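Local coordinates for uncharacterized protein XCC1541 (Xanthomonas campestris pv. campestris, PDB 2QJW) that is a putative hydrolase of the alpha/beta superfamily whose substrate is not known, at residues Arg4-Leu9 and Thr35-Asp40; Gly58-Leu63 and Ala88-Leu93; Ala79-Gly84 and Leu102-Thr107; Pro96-Phe101 and Ala119-Ile124. All coordinates share one frame; numbering follows the deposited sequence.

All four contacts belong to one parallel sheet and its helices, with centres 12 to 16 Å apart. Contact 1 pairs an outermost strand, 35-37, with strand 6-10; next in the sheet come strand 76-81 and strand 99-103, joined in contact 3, and contact 4 adds strand 122-127. Contact 2 lies off the sheet, where helices 56-71 and 83-92 pack together. Along the chain, contact 1 closes before the others open, contacts 2 and 3 alternate their segments and both use helix 83-92, and contacts 3 and 4 alternate and share strand 99-103. The order fits an alpha/beta hydrolase, whose probable nucleophile turn, in contact 3, stands near the centre of the chain.

Contact 1: Arg4-Leu9 and Thr35-Asp40; sequences RGHCIL and THERPD
The His6 imidazole is held at both nitrogens by the neighbouring strand: ND1 lies 2.6 Å from Thr35 OG1, and NE2 donates to Glu37 OE2 at 2.7 Å. Around it, strands 6-9 and 35-37 run parallel as partners in the beta-alpha-beta unit whose connection is helix 20-31, at the edge of the hydrolase sheet. The ring is reached at its edge by both side-chain oxygens. Its bond to Glu37 is fairly straight (162°) and meets OE2 on the anti side, with the carboxylate plane turned 69° from the ring. Partners at both nitrogens restrict the ring's rotation. Glu37 gets there with CG between its backbone N and carbonyl carbon (chi1 70°) and an extended chain beyond. Backbone bonds alternate beneath: Thr35 N to Gly5 O, Cys7 N to Thr35 O at 2.8 Å, Glu37 N to Cys7 O, and Leu9 N to Glu37 O at 3.0 Å. On the face of His6 and Ile8, Ile8 CG2 meets Pro39 CG at 3.7 Å, and Ala70 and Leu63 of helix 56-71 touch His6 and Ile8 respectively. On the other face Cys7 and His36 point together; the His36 ring has its polar partner in Glu30 of helix 20-31. Beyond the last bridge, one water donates to Leu9 O at 2.8 Å and to Pro39 O at 2.7 Å.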
loop_
_atom_site.group_PDB
_atom_site.type_symbol
_atom_site.label_atom_id
_atom_site.label_comp_id
_atom_site.label_asym_id
_atom_site.label_seq_id
_atom_site.Cartn_x
_atom_site.Cartn_y
_atom_site.Cartn_z
ATOM N N ARG A 4 -11.240 -1.771 -23.175
ATOM C CA ARG A 4 -11.111 -0.905 -22.008
ATOM C C ARG A 4 -9.770 -0.144 -22.019
ATOM O O ARG A 4 -9.649 0.909 -21.401
ATOM C CB ARG A 4 -11.215 -1.702 -20.742
ATOM C CG ARG A 4 -10.163 -2.754 -20.488
ATOM C CD ARG A 4 -10.582 -3.708 -19.417
ATOM N NE ARG A 4 -11.451 -4.758 -20.018
ATOM C CZ ARG A 4 -12.206 -5.597 -19.337
ATOM N NH1 ARG A 4 -12.239 -5.559 -18.030
ATOM N NH2 ARG A 4 -12.898 -6.553 -20.014
ATOM N N GLY A 5 -8.755 -0.720 -22.631
ATOM C CA GLY A 5 -7.499 0.025 -22.806
ATOM C C GLY A 5 -6.287 -0.827 -22.876
ATOM O O GLY A 5 -6.393 -2.037 -22.846
ATOM N N HIS A 6 -5.150 -0.130 -22.941
ATOM C CA HIS A 6 -3.844 -0.720 -23.180
ATOM C C HIS A 6 -2.827 -0.308 -22.123
ATOM O O HIS A 6 -2.757 0.864 -21.761
ATOM C CB HIS A 6 -3.350 -0.181 -24.493
ATOM C CG HIS A 6 -2.108 -0.817 -25.020
ATOM N ND1 HIS A 6 -2.054 -2.146 -25.375
ATOM C CD2 HIS A 6 -0.881 -0.292 -25.284
ATOM C CE1 HIS A 6 -0.855 -2.399 -25.862
ATOM N NE2 HIS A 6 -0.127 -1.293 -25.817
ATOM N N CYS A 7 -2.043 -1.283 -21.665
ATOM C CA CYS A 7 -0.954 -1.033 -20.694
ATOM C C CYS A 7 0.409 -1.145 -21.367
ATOM O O CYS A 7 0.652 -2.086 -22.115
ATOM C CB CYS A 7 -1.001 -2.039 -19.572
ATOM S SG CYS A 7 -2.450 -1.974 -18.557
ATOM N N ILE A 8 1.246 -0.128 -21.172
ATOM C CA ILE A 8 2.637 -0.168 -21.661
ATOM C C ILE A 8 3.500 -0.315 -20.440
ATOM O O ILE A 8 3.435 0.510 -19.552
ATOM C CB ILE A 8 3.011 1.042 -22.483
ATOM C CG1 ILE A 8 2.060 1.243 -23.669
ATOM C CG2 ILE A 8 4.507 0.863 -22.935
ATOM C CD1 ILE A 8 2.110 2.518 -24.393
ATOM N N LEU A 9 4.259 -1.412 -20.345
ATOM C CA LEU A 9 5.017 -1.824 -19.153
ATOM C C LEU A 9 6.500 -1.697 -19.461
ATOM O O LEU A 9 6.997 -2.429 -20.328
ATOM C CB LEU A 9 4.676 -3.267 -18.826
ATOM C CG LEU A 9 3.163 -3.533 -18.850
ATOM C CD1 LEU A 9 2.946 -5.006 -18.772
ATOM C CD2 LEU A 9 2.430 -2.743 -17.737
ATOM N N THR A 35 -5.201 -4.854 -22.930
ATOM C CA THR A 35 -4.145 -5.290 -23.803
ATOM C C THR A 35 -2.817 -4.739 -23.191
ATOM O O THR A 35 -2.831 -3.883 -22.318
ATOM C CB THR A 35 -4.308 -4.844 -25.226
ATOM O OG1 THR A 35 -4.373 -3.425 -25.287
ATOM C CG2 THR A 35 -5.629 -5.436 -25.819
ATOM N N HIS A 36 -1.698 -5.233 -23.664
ATOM C CA HIS A 36 -0.408 -4.878 -23.042
ATOM C C HIS A 36 0.752 -5.130 -23.954
ATOM O O HIS A 36 0.672 -5.956 -24.876
ATOM C CB HIS A 36 -0.232 -5.636 -21.747
ATOM C CG HIS A 36 -0.448 -7.096 -21.887
ATOM N ND1 HIS A 36 0.576 -7.957 -22.174
ATOM C CD2 HIS A 36 -1.582 -7.825 -21.833
ATOM C CE1 HIS A 36 0.084 -9.181 -22.278
ATOM N NE2 HIS A 36 -1.226 -9.136 -22.077
ATOM N N GLU A 37 1.829 -4.383 -23.702
ATOM C CA GLU A 37 3.084 -4.577 -24.396
ATOM C C GLU A 37 4.227 -4.191 -23.472
ATOM O O GLU A 37 4.074 -3.358 -22.608
ATOM C CB GLU A 37 3.188 -3.794 -25.702
ATOM C CG GLU A 37 3.317 -2.322 -25.569
ATOM C CD GLU A 37 3.253 -1.569 -26.883
ATOM O OE1 GLU A 37 4.240 -1.644 -27.660
ATOM O OE2 GLU A 37 2.246 -0.844 -27.128
ATOM N N ARG A 38 5.387 -4.828 -23.699
ATOM C CA ARG A 38 6.609 -4.624 -22.941
ATOM C C ARG A 38 7.713 -4.240 -23.930
ATOM O O ARG A 38 8.332 -5.144 -24.545
ATOM C CB ARG A 38 6.959 -5.901 -22.215
ATOM C CG ARG A 38 6.060 -6.142 -21.009
ATOM C CD ARG A 38 6.246 -7.592 -20.521
ATOM N NE ARG A 38 5.566 -8.485 -21.402
ATOM C CZ ARG A 38 5.745 -9.799 -21.414
ATOM N NH1 ARG A 38 6.618 -10.392 -20.599
ATOM N NH2 ARG A 38 5.047 -10.527 -22.266
ATOM N N PRO A 39 7.897 -2.937 -24.149
ATOM C CA PRO A 39 8.899 -2.555 -25.146
ATOM C C PRO A 39 10.326 -2.945 -24.710
ATOM O O PRO A 39 10.624 -2.959 -23.529
ATOM C CB PRO A 39 8.764 -1.060 -25.237
ATOM C CG PRO A 39 7.314 -0.765 -24.734
ATOM C CD PRO A 39 7.145 -1.770 -23.644
ATOM N N ASP A 40 11.166 -3.176 -25.684
ATOM C CA ASP A 40 12.558 -3.545 -25.426
ATOM C C ASP A 40 13.403 -2.309 -25.526
ATOM O O ASP A 40 13.481 -1.645 -26.563
ATOM C CB ASP A 40 12.960 -4.551 -26.480
ATOM C CG ASP A 40 14.300 -5.190 -26.161
ATOM O OD1 ASP A 40 15.125 -4.534 -25.490
ATOM O OD2 ASP A 40 14.491 -6.382 -26.489
HETATM O O HOH W 1 9.563 -3.202 -21.034
#

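Contact 2: Gly58-Leu63 and Ala88-Leu93; sequences GRLQRL and AAQVSL
Leu63 carries its CG anti to the backbone N (chi1 -176°), while Leu60 has its CG anti to the carbonyl carbon (chi1 -67°), and these two settings bring the CD2 branch of each leucine from helix 58-63 to helix 88-92. Val91 answers with CG2, a methyl that meets both residues: it lies 4.0 Å from Leu63 CG and 3.7 Å from Leu60 O. The CD2 of Leu63 lies beside that methyl and reaches the backbone of Ala88, 3.8 Å from Ala88 N. One turn back, Leu60 CD2 rests on the aliphatic root of Gln90, 3.6 Å from Gln90 CB. Gln90 then leads away from the leucine, and its NE2 bonds to the carbonyl O of Ala114. The two helix segments come within 9.5 Å at their axes and cross at -57°. Both helices lie on one side of the hydrolase sheet; Ala88 and Ala89 rest on Leu100 of strand 99-103, and Ile87 extends the apolar patch against Leu60 and Leu63. Helix 83-92 is the one that follows the probable nucleophile turn. The touching groups are methyls, methylenes and backbone atoms, so the helices are held here by shape and by the burial of apolar surface, while the polar NE2 of Gln90 finds its partner outside the pair.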
loop_
_atom_site.group_PDB
_atom_site.type_symbol
_atom_site.label_atom_id
_atom_site.label_comp_id
_atom_site.label_asym_id
_atom_site.label_seq_id
_atom_site.Cartn_x
_atom_site.Cartn_y
_atom_site.Cartn_z
ATOM N N GLY A 58 16.675 8.658 -25.470
ATOM C CA GLY A 58 16.205 7.666 -26.466
ATOM C C GLY A 58 15.091 6.809 -25.900
ATOM O O GLY A 58 14.112 6.500 -26.573
ATOM N N ARG A 59 15.236 6.454 -24.629
ATOM C CA ARG A 59 14.202 5.701 -23.927
ATOM C C ARG A 59 12.944 6.486 -23.835
ATOM O O ARG A 59 11.861 5.995 -24.119
ATOM C CB ARG A 59 14.636 5.347 -22.507
ATOM C CG ARG A 59 14.985 3.957 -22.288
ATOM C CD ARG A 59 15.316 3.746 -20.796
ATOM N NE ARG A 59 15.575 2.404 -20.414
ATOM C CZ ARG A 59 14.773 1.607 -19.717
ATOM N NH1 ARG A 59 13.547 1.977 -19.377
ATOM N NH2 ARG A 59 15.219 0.415 -19.417
ATOM N N LEU A 60 13.062 7.757 -23.454
ATOM C CA LEU A 60 11.926 8.628 -23.374
ATOM C C LEU A 60 11.226 8.762 -24.733
ATOM O O LEU A 60 9.995 8.733 -24.814
ATOM C CB LEU A 60 12.307 10.058 -22.892
ATOM C CG LEU A 60 12.779 10.113 -21.441
ATOM C CD1 LEU A 60 13.694 11.365 -21.152
ATOM C CD2 LEU A 60 11.626 10.087 -20.515
ATOM N N GLN A 61 12.014 8.976 -25.783
ATOM C CA GLN A 61 11.428 9.155 -27.131
ATOM C C GLN A 61 10.767 7.883 -27.609
ATOM O O GLN A 61 9.662 7.957 -28.161
ATOM C CB GLN A 61 12.498 9.601 -28.126
ATOM C CG GLN A 61 11.962 9.778 -29.555
ATOM C CD GLN A 61 11.011 10.954 -29.689
ATOM O OE1 GLN A 61 11.112 11.933 -28.934
ATOM N NE2 GLN A 61 10.096 10.879 -30.657
ATOM N N ARG A 62 11.374 6.735 -27.354
ATOM C CA ARG A 62 10.789 5.487 -27.824
ATOM C C ARG A 62 9.448 5.241 -27.112
ATOM O O ARG A 62 8.441 4.866 -27.752
ATOM C CB ARG A 62 11.729 4.354 -27.613
ATOM C CG ARG A 62 11.200 3.002 -28.041
ATOM C CD ARG A 62 12.195 1.918 -27.995
ATOM N NE ARG A 62 13.291 2.176 -28.933
ATOM C CZ ARG A 62 14.438 1.510 -28.883
ATOM N NH1 ARG A 62 14.612 0.520 -28.024
ATOM N NH2 ARG A 62 15.419 1.811 -29.723
ATOM N N LEU A 63 9.428 5.369 -25.785
ATOM C CA LEU A 63 8.176 5.203 -25.057
ATOM C C LEU A 63 7.126 6.216 -25.470
ATOM O O LEU A 63 5.971 5.861 -25.576
ATOM C CB LEU A 63 8.413 5.252 -23.551
ATOM C CG LEU A 63 7.194 5.007 -22.696
ATOM C CD1 LEU A 63 6.451 3.701 -23.058
ATOM C CD2 LEU A 63 7.569 4.991 -21.216
ATOM N N ALA A 88 8.122 6.330 -17.708
ATOM C CA ALA A 88 6.664 6.278 -17.748
ATOM C C ALA A 88 6.118 7.560 -17.199
ATOM O O ALA A 88 5.234 8.195 -17.750
ATOM C CB ALA A 88 6.157 5.032 -16.962
ATOM N N ALA A 89 6.651 7.996 -16.061
ATOM C CA ALA A 89 6.214 9.231 -15.467
ATOM C C ALA A 89 6.458 10.445 -16.367
ATOM O O ALA A 89 5.561 11.219 -16.584
ATOM C CB ALA A 89 6.879 9.396 -14.070
ATOM N N GLN A 90 7.624 10.550 -16.935
ATOM C CA GLN A 90 7.942 11.692 -17.799
ATOM C C GLN A 90 7.025 11.691 -19.052
ATOM O O GLN A 90 6.510 12.754 -19.423
ATOM C CB GLN A 90 9.419 11.729 -18.211
ATOM C CG GLN A 90 10.390 11.850 -17.072
ATOM C CD GLN A 90 10.278 13.167 -16.318
ATOM O OE1 GLN A 90 9.699 14.141 -16.784
ATOM N NE2 GLN A 90 10.843 13.196 -15.151
ATOM N N VAL A 91 6.783 10.500 -19.604
ATOM C CA VAL A 91 5.952 10.391 -20.799
ATOM C C VAL A 91 4.522 10.759 -20.503
ATOM O O VAL A 91 3.846 11.313 -21.371
ATOM C CB VAL A 91 6.108 8.994 -21.476
ATOM C CG1 VAL A 91 4.997 8.723 -22.546
ATOM C CG2 VAL A 91 7.524 8.912 -22.056
ATOM N N SER A 92 4.017 10.533 -19.271
ATOM C CA SER A 92 2.649 10.911 -18.962
ATOM C C SER A 92 2.393 12.424 -19.102
ATOM O O SER A 92 1.254 12.816 -19.243
ATOM C CB SER A 92 2.236 10.488 -17.545
ATOM O OG SER A 92 2.891 11.234 -16.531
ATOM N N LEU A 93 3.466 13.208 -19.018
ATOM C CA LEU A 93 3.492 14.663 -19.158
ATOM C C LEU A 93 3.296 15.090 -20.610
ATOM O O LEU A 93 2.941 16.259 -20.840
ATOM C CB LEU A 93 4.818 15.240 -18.676
ATOM C CG LEU A 93 5.402 14.983 -17.246
ATOM C CD1 LEU A 93 6.891 15.370 -17.140
ATOM C CD2 LEU A 93 4.605 15.719 -16.269
#

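Contact 3: Ala79-Gly84 and Leu102-Thr107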
loop_
_atom_site.group_PDB
_atom_site.type_symbol
_atom_site.label_atom_id
_atom_site.label_comp_id
_atom_site.label_asym_id
_atom_site.label_seq_id
_atom_site.Cartn_x
_atom_site.Cartn_y
_atom_site.Cartn_z
ATOM N N ALA A 79 3.260 1.949 -16.963
ATOM C CA ALA A 79 3.798 1.343 -15.739
ATOM C C ALA A 79 5.220 1.055 -15.957
ATOM O O ALA A 79 5.677 0.909 -17.104
ATOM C CB ALA A 79 3.097 0.073 -15.425
ATOM N N GLY A 80 5.961 0.912 -14.880
ATOM C CA GLY A 80 7.351 0.541 -15.010
ATOM C C GLY A 80 7.984 0.128 -13.717
ATOM O O GLY A 80 7.356 0.109 -12.664
ATOM N N SER A 81 9.274 -0.190 -13.844
ATOM C CA SER A 81 10.150 -0.451 -12.706
ATOM C C SER A 81 11.405 0.414 -12.843
ATOM O O SER A 81 11.989 0.424 -13.914
ATOM C CB SER A 81 10.548 -1.907 -12.646
ATOM O OG SER A 81 11.404 -2.112 -11.539
ATOM N N SER A 82 11.776 1.127 -11.771
ATOM C CA SER A 82 13.052 1.896 -11.693
ATOM C C SER A 82 13.186 2.834 -12.908
ATOM O O SER A 82 12.346 3.714 -13.075
ATOM C CB SER A 82 14.217 0.917 -11.471
ATOM O OG SER A 82 15.325 1.725 -11.021
ATOM N N LEU A 83 14.228 2.680 -13.744
ATOM C CA LEU A 83 14.364 3.567 -14.902
ATOM C C LEU A 83 13.087 3.574 -15.748
ATOM O O LEU A 83 12.717 4.598 -16.305
ATOM C CB LEU A 83 15.557 3.172 -15.741
ATOM C CG LEU A 83 15.898 4.096 -16.918
ATOM C CD1 LEU A 83 16.067 5.540 -16.507
ATOM C CD2 LEU A 83 17.149 3.557 -17.640
ATOM N N GLY A 84 12.441 2.403 -15.814
ATOM C CA GLY A 84 11.163 2.281 -16.535
ATOM C C GLY A 84 10.089 3.121 -15.926
ATOM O O GLY A 84 9.242 3.673 -16.642
ATOM N N LEU A 102 3.992 2.887 -10.701
ATOM C CA LEU A 102 5.450 3.022 -10.606
ATOM C C LEU A 102 6.020 2.151 -9.541
ATOM O O LEU A 102 5.716 2.292 -8.382
ATOM C CB LEU A 102 5.788 4.448 -10.266
ATOM C CG LEU A 102 5.174 5.589 -11.076
ATOM C CD1 LEU A 102 5.586 7.016 -10.608
ATOM C CD2 LEU A 102 5.551 5.424 -12.554
HETATM N N MSE A 103 6.880 1.214 -9.929
HETATM C CA MSE A 103 7.675 0.396 -8.987
HETATM C C MSE A 103 9.051 1.069 -8.833
HETATM O O MSE A 103 9.678 1.422 -9.825
HETATM C CB MSE A 103 7.818 -1.029 -9.418
HETATM C CG MSE A 103 6.463 -1.745 -9.603
HETATM SE SE MSE A 103 6.564 -3.539 -10.183
HETATM C CE MSE A 103 7.067 -3.131 -11.942
ATOM N N VAL A 104 9.472 1.243 -7.579
ATOM C CA VAL A 104 10.811 1.812 -7.198
ATOM C C VAL A 104 11.234 2.945 -8.151
ATOM O O VAL A 104 12.271 2.872 -8.793
ATOM C CB VAL A 104 11.905 0.701 -6.996
ATOM C CG1 VAL A 104 11.574 -0.085 -5.719
ATOM C CG2 VAL A 104 12.019 -0.219 -8.161
ATOM N N PRO A 105 10.431 4.021 -8.232
ATOM C CA PRO A 105 10.768 5.138 -9.119
ATOM C C PRO A 105 11.927 5.984 -8.597
ATOM O O PRO A 105 11.887 6.370 -7.454
ATOM C CB PRO A 105 9.459 5.959 -9.129
ATOM C CG PRO A 105 8.869 5.755 -7.848
ATOM C CD PRO A 105 9.182 4.302 -7.493
ATOM N N PRO A 106 12.913 6.265 -9.439
ATOM C CA PRO A 106 13.935 7.208 -8.971
ATOM C C PRO A 106 13.397 8.629 -9.047
ATOM O O PRO A 106 12.715 9.002 -10.007
ATOM C CB PRO A 106 15.058 7.029 -9.966
ATOM C CG PRO A 106 14.426 6.580 -11.177
ATOM C CD PRO A 106 13.153 5.792 -10.804
ATOM N N THR A 107 13.701 9.454 -8.062
ATOM C CA THR A 107 13.240 10.821 -8.042
ATOM C C THR A 107 14.280 11.745 -8.704
ATOM O O THR A 107 13.908 12.813 -9.110
ATOM C CB THR A 107 12.900 11.309 -6.640
ATOM O OG1 THR A 107 14.112 11.317 -5.848
ATOM C CG2 THR A 107 11.855 10.387 -5.984
#
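Selenomethionine Met103 lies alongside the strand end that leads to Ser82. Its CB sits 3.5 Å from Gly80 O, and CG stays close to the same oxygen. The turn about the CG-SE bond (chi3 -73°) folds CE back to 3.3 Å from Gly80 O, with Ser81 CB 3.8 Å from that methyl. The side chain thus curls round one carbonyl that is also used by the backbone, since Met103 N donates to Gly80 O at 3.0 Å. Lys21 and Leu25 of helix 20-31 pack on Met103. Strands 76-81 and 99-103 are parallel neighbours here, joined through helix 83-92 as a beta-alpha-beta unit, and the chain Gly80-Ser81-Ser82-Leu83-Gly84 fits the GxSxG nucleophile elbow of alpha/beta hydrolases. Ser82 has the positive phi of that turn (53°) and is probably the nucleophile, in a triad with His156 and Asp130. Its N donates to Met103 O at 2.9 Å, an oxygen that also accepts from Ser85 OG, so the turn is tied to the strand beside it. Val104, itself at positive phi, directs CG2 at the elbow, 3.9 Å from Ser81 OG; it also touches Asp130 and His156. Farther along the same loop, the Pro106 ring comes up to Ser82, its CD 3.2 Å from Ser82 O. Ser82 CA makes a CA-H...O contact with Val104 O.

Contact 4: Pro96-Phe101 and Ala119-Ile124; sequences PTRALF and AVPISI
Phe101 and Ser123 share one face of neighbouring parallel strands of the hydrolase sheet. With its CG anti to the backbone N (chi1 -176°), Phe101 brings its ring beside Ser123: CD1 is 3.5 Å from Ser123 O, and CE1 lies 3.9 Å from Ser123 OG. Ala168 and Leu172 of helix 162-174 pack on this phenylalanine, and the Phe169 ring meets its ring with the planes at about 45°. Leu100 and Ile122 take the opposite face, where they lie side by side and point the same way. Ala88 and Ala89 of helix 83-92 cover Leu100, while Trp141 of helix 135-145 touches Ile122. Segments 99-101 and 122-124 run almost parallel, at 7°, and are stitched by Leu100 N to Pro121 O and by Ser123 N to Leu100 O, both 2.9 Å. Ahead of the strands, Pro121 presents its ring to the edge of the Arg98 guanidinium, where NH1 is 4.0 Å from Pro121 CG. Arg98 reaches it by bending at chi2. Val120 faces the chain at Thr97 and Arg98 and sets CG1 3.4 Å from Thr97 O.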
loop_
_atom_site.group_PDB
_atom_site.type_symbol
_atom_site.label_atom_id
_atom_site.label_comp_id
_atom_site.label_asym_id
_atom_site.label_seq_id
_atom_site.Cartn_x
_atom_site.Cartn_y
_atom_site.Cartn_z
ATOM N N PRO A 96 -1.868 11.929 -23.306
ATOM C CA PRO A 96 -2.938 11.771 -22.288
ATOM C C PRO A 96 -2.867 10.345 -21.739
ATOM O O PRO A 96 -3.012 9.373 -22.482
ATOM C CB PRO A 96 -4.214 12.078 -23.045
ATOM C CG PRO A 96 -3.906 11.892 -24.465
ATOM C CD PRO A 96 -2.448 12.084 -24.667
ATOM N N THR A 97 -2.643 10.265 -20.436
ATOM C CA THR A 97 -2.405 9.016 -19.735
ATOM C C THR A 97 -3.510 8.815 -18.737
ATOM O O THR A 97 -3.861 9.727 -18.020
ATOM C CB THR A 97 -1.022 9.115 -19.067
ATOM O OG1 THR A 97 -0.038 9.382 -20.067
ATOM C CG2 THR A 97 -0.669 7.819 -18.307
ATOM N N ARG A 98 -4.084 7.611 -18.722
ATOM C CA ARG A 98 -5.190 7.281 -17.874
ATOM C C ARG A 98 -4.797 7.177 -16.394
ATOM O O ARG A 98 -5.517 7.567 -15.503
ATOM C CB ARG A 98 -5.871 5.963 -18.325
ATOM C CG ARG A 98 -7.069 5.588 -17.531
ATOM C CD ARG A 98 -8.190 6.596 -17.586
ATOM N NE ARG A 98 -9.265 6.348 -16.661
ATOM C CZ ARG A 98 -9.368 6.782 -15.430
ATOM N NH1 ARG A 98 -8.416 7.481 -14.836
ATOM N NH2 ARG A 98 -10.444 6.477 -14.727
ATOM N N ALA A 99 -3.633 6.566 -16.188
ATOM C CA ALA A 99 -3.108 6.273 -14.824
ATOM C C ALA A 99 -1.679 5.803 -14.955
ATOM O O ALA A 99 -1.233 5.433 -16.038
ATOM C CB ALA A 99 -3.928 5.186 -14.125
ATOM N N LEU A 100 -0.985 5.831 -13.819
ATOM C CA LEU A 100 0.440 5.556 -13.757
ATOM C C LEU A 100 0.777 4.626 -12.599
ATOM O O LEU A 100 0.426 4.930 -11.449
ATOM C CB LEU A 100 1.145 6.881 -13.561
ATOM C CG LEU A 100 2.653 6.989 -13.641
ATOM C CD1 LEU A 100 3.209 6.494 -15.048
ATOM C CD2 LEU A 100 3.083 8.434 -13.315
ATOM N N PHE A 101 1.500 3.534 -12.884
ATOM C CA PHE A 101 1.908 2.564 -11.880
ATOM C C PHE A 101 3.430 2.518 -11.838
ATOM O O PHE A 101 4.073 2.167 -12.840
ATOM C CB PHE A 101 1.354 1.163 -12.121
ATOM C CG PHE A 101 1.700 0.213 -11.044
ATOM C CD1 PHE A 101 1.081 0.298 -9.842
ATOM C CD2 PHE A 101 2.654 -0.743 -11.236
ATOM C CE1 PHE A 101 1.387 -0.617 -8.830
ATOM C CE2 PHE A 101 2.988 -1.630 -10.219
ATOM C CZ PHE A 101 2.363 -1.566 -9.009
ATOM N N ALA A 119 -1.078 14.819 -13.641
ATOM C CA ALA A 119 -1.983 14.864 -12.501
ATOM C C ALA A 119 -3.135 13.887 -12.663
ATOM O O ALA A 119 -4.296 14.251 -12.622
ATOM C CB ALA A 119 -2.469 16.294 -12.295
ATOM N N VAL A 120 -2.801 12.615 -12.801
ATOM C CA VAL A 120 -3.682 11.497 -12.973
ATOM C C VAL A 120 -3.470 10.491 -11.815
ATOM O O VAL A 120 -2.555 10.677 -11.020
ATOM C CB VAL A 120 -3.424 10.839 -14.324
ATOM C CG1 VAL A 120 -3.622 11.902 -15.451
ATOM C CG2 VAL A 120 -2.030 10.208 -14.447
ATOM N N PRO A 121 -4.313 9.462 -11.699
ATOM C CA PRO A 121 -4.063 8.476 -10.608
ATOM C C PRO A 121 -2.656 7.871 -10.705
ATOM O O PRO A 121 -2.232 7.460 -11.793
ATOM C CB PRO A 121 -5.112 7.463 -10.830
ATOM C CG PRO A 121 -6.234 8.229 -11.559
ATOM C CD PRO A 121 -5.554 9.175 -12.442
ATOM N N ILE A 122 -1.936 7.924 -9.596
ATOM C CA ILE A 122 -0.582 7.359 -9.477
ATOM C C ILE A 122 -0.581 6.391 -8.319
ATOM O O ILE A 122 -1.067 6.745 -7.231
ATOM C CB ILE A 122 0.477 8.435 -9.247
ATOM C CG1 ILE A 122 0.452 9.460 -10.417
ATOM C CG2 ILE A 122 1.859 7.830 -9.042
ATOM C CD1 ILE A 122 1.260 10.734 -10.129
ATOM N N SER A 123 -0.071 5.185 -8.565
ATOM C CA SER A 123 0.114 4.172 -7.537
ATOM C C SER A 123 1.568 3.738 -7.589
ATOM O O SER A 123 2.058 3.427 -8.655
ATOM C CB SER A 123 -0.831 3.022 -7.735
ATOM O OG SER A 123 -0.646 2.010 -6.792
ATOM N N ILE A 124 2.221 3.714 -6.425
ATOM C CA ILE A 124 3.645 3.466 -6.307
ATOM C C ILE A 124 3.842 2.299 -5.368
ATOM O O ILE A 124 3.184 2.215 -4.324
ATOM C CB ILE A 124 4.400 4.724 -5.752
ATOM C CG1 ILE A 124 4.118 5.979 -6.590
ATOM C CG2 ILE A 124 5.907 4.450 -5.610
ATOM C CD1 ILE A 124 4.486 7.247 -5.833
#